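Local coordinates for regulator of nonsense transcripts 2 (Homo sapiens, PDB 4CEK), which acts in nonsense-mediated mRNA decay, probably as a scaffold built from three MIF4G domains, at residues Asp233-Leu238 / Ser275-Gln280. Residues are numbered along the deposited sequence; the frame is centred on the assembly and turned at random.
Sequences DTLHCL and SVLLEQ
Leu238 and Leu277 are the residues whose CA atoms come nearest, 8.1 Å apart, where helical segments 233-238 and 275-280 run in broadly the same direction; within these two segments the contact is made by three leucine side chains. Leu277 supplies the central piece: its CA-CB bond points at the other helix, and with CG anti to its own carbonyl carbon (chi1 -70°) it brings CD1 up against the end methyls of Leu235 and Leu238, both of which lie on one side of it. Leu235 meets that methyl with CD2, 3.8 Å from Leu277 CD1, the two side chains running at a slant to each other. Its CB does not face the partner helix; the far end of the chain brings CD2 across. The CA-CB bond of Leu238 is directed at the other helix, and with CG anti to the backbone N (chi1 -178°) its side chain lies alongside that of Leu277, the two pointing opposite ways; CD2 of Leu238 comes within 4.1 Å of Leu277 CD1, and its CG is just as near. One methyl therefore serves both partners, and the interface is small, 118 Å² counting both sides, though all three leucines are buried.

The neighbouring helix 247-266 touches both segments: Leu238 also packs on Leu257, and Leu278 on Phe265. Leu235 further rests on Arg273 and Thr274, one turn back along helix 268-287. The contact thus joins helices 231-243 and 268-287 through a thin apolar seam. Such packing between next-but-one helices belongs to the all-helical, HEAT-like array of antiparallel hairpins that makes up a MIF4G domain.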
loop_
_atom_site.group_PDB
_atom_site.type_symbol
_atom_site.label_atom_id
_atom_site.label_comp_id
_atom_site.label_asym_id
_atom_site.label_seq_id
_atom_site.Cartn_x
_atom_site.Cartn_y
_atom_site.Cartn_z
ATOM N N ASP A 233 -9.295 -8.607 3.793
ATOM C CA ASP A 233 -7.871 -8.476 4.216
ATOM C C ASP A 233 -7.609 -7.271 5.091
ATOM O O ASP A 233 -6.958 -7.340 6.145
ATOM C CB ASP A 233 -6.957 -8.217 3.007
ATOM C CG ASP A 233 -6.444 -9.466 2.343
ATOM O OD1 ASP A 233 -6.052 -10.409 3.072
ATOM O OD2 ASP A 233 -6.391 -9.468 1.085
ATOM N N THR A 234 -8.033 -6.118 4.588
ATOM C CA THR A 234 -7.748 -4.873 5.249
ATOM C C THR A 234 -8.628 -4.669 6.502
ATOM O O THR A 234 -8.181 -4.073 7.468
ATOM C CB THR A 234 -7.926 -3.738 4.251
ATOM O OG1 THR A 234 -7.094 -4.033 3.112
ATOM C CG2 THR A 234 -7.563 -2.368 4.904
ATOM N N LEU A 235 -9.865 -5.154 6.479
ATOM C CA LEU A 235 -10.661 -5.212 7.707
ATOM C C LEU A 235 -10.019 -6.072 8.789
ATOM O O LEU A 235 -10.138 -5.760 9.978
ATOM C CB LEU A 235 -12.084 -5.697 7.439
ATOM C CG LEU A 235 -12.944 -4.620 6.753
ATOM C CD1 LEU A 235 -14.251 -5.188 6.196
ATOM C CD2 LEU A 235 -13.210 -3.509 7.742
ATOM N N HIS A 236 -9.335 -7.149 8.399
ATOM C CA HIS A 236 -8.605 -7.912 9.398
ATOM C C HIS A 236 -7.456 -7.118 9.990
ATOM O O HIS A 236 -7.193 -7.173 11.203
ATOM C CB HIS A 236 -8.111 -9.226 8.862
ATOM C CG HIS A 236 -7.235 -9.931 9.837
ATOM N ND1 HIS A 236 -5.886 -9.863 9.781
ATOM C CD2 HIS A 236 -7.559 -10.636 11.010
ATOM C CE1 HIS A 236 -5.375 -10.555 10.833
ATOM N NE2 HIS A 236 -6.403 -11.010 11.583
ATOM N N CYS A 237 -6.766 -6.353 9.154
ATOM C CA CYS A 237 -5.765 -5.445 9.632
ATOM C C CYS A 237 -6.315 -4.523 10.696
ATOM O O CYS A 237 -5.727 -4.350 11.743
ATOM C CB CYS A 237 -5.204 -4.620 8.462
ATOM S SG CYS A 237 -4.105 -5.582 7.402
ATOM N N LEU A 238 -7.462 -3.939 10.418
ATOM C CA LEU A 238 -8.063 -2.991 11.325
ATOM C C LEU A 238 -8.487 -3.658 12.617
ATOM O O LEU A 238 -8.191 -3.162 13.708
ATOM C CB LEU A 238 -9.258 -2.360 10.621
ATOM C CG LEU A 238 -10.046 -1.288 11.316
ATOM C CD1 LEU A 238 -9.121 -0.253 11.946
ATOM C CD2 LEU A 238 -10.986 -0.724 10.249
ATOM N N SER A 275 -18.496 0.046 9.680
ATOM C CA SER A 275 -19.327 0.786 10.605
ATOM C C SER A 275 -19.312 0.221 11.995
ATOM O O SER A 275 -19.190 0.954 12.966
ATOM C CB SER A 275 -20.755 0.772 10.116
ATOM O OG SER A 275 -21.536 1.379 11.101
ATOM N N VAL A 276 -19.414 -1.096 12.106
ATOM C CA VAL A 276 -19.309 -1.719 13.415
ATOM C C VAL A 276 -17.968 -1.363 14.037
ATOM O O VAL A 276 -17.905 -0.984 15.212
ATOM C CB VAL A 276 -19.491 -3.261 13.368
ATOM C CG1 VAL A 276 -19.176 -3.856 14.727
ATOM C CG2 VAL A 276 -20.904 -3.611 12.980
ATOM N N LEU A 277 -16.897 -1.468 13.250
ATOM C CA LEU A 277 -15.551 -1.267 13.788
ATOM C C LEU A 277 -15.304 0.208 14.126
ATOM O O LEU A 277 -14.575 0.516 15.071
ATOM C CB LEU A 277 -14.468 -1.799 12.809
ATOM C CG LEU A 277 -14.361 -3.345 12.619
ATOM C CD1 LEU A 277 -13.362 -3.768 11.531
ATOM C CD2 LEU A 277 -14.039 -4.076 13.919
ATOM N N LEU A 278 -15.877 1.111 13.326
ATOM C CA LEU A 278 -15.783 2.565 13.587
ATOM C C LEU A 278 -16.433 2.911 14.920
ATOM O O LEU A 278 -15.854 3.668 15.710
ATOM C CB LEU A 278 -16.449 3.376 12.475
ATOM C CG LEU A 278 -15.716 3.421 11.157
ATOM C CD1 LEU A 278 -16.580 4.113 10.079
ATOM C CD2 LEU A 278 -14.364 4.068 11.327
ATOM N N GLU A 279 -17.603 2.311 15.168
ATOM C CA GLU A 279 -18.323 2.492 16.439
ATOM C C GLU A 279 -17.598 1.839 17.590
ATOM O O GLU A 279 -17.626 2.375 18.688
ATOM C CB GLU A 279 -19.770 1.971 16.384
ATOM C CG GLU A 279 -20.667 2.646 15.358
ATOM C CD GLU A 279 -20.934 4.143 15.607
ATOM O OE1 GLU A 279 -21.115 4.561 16.778
ATOM O OE2 GLU A 279 -20.981 4.909 14.606
ATOM N N GLN A 280 -16.913 0.717 17.376
ATOM C CA GLN A 280 -16.096 0.164 18.476
ATOM C C GLN A 280 -14.912 1.043 18.851
ATOM O O GLN A 280 -14.483 1.047 20.010
ATOM C CB GLN A 280 -15.538 -1.211 18.148
ATOM C CG GLN A 280 -16.570 -2.320 18.063
ATOM C CD GLN A 280 -15.940 -3.635 17.607
ATOM O OE1 GLN A 280 -14.723 -3.837 17.749
ATOM N NE2 GLN A 280 -16.761 -4.525 17.049
#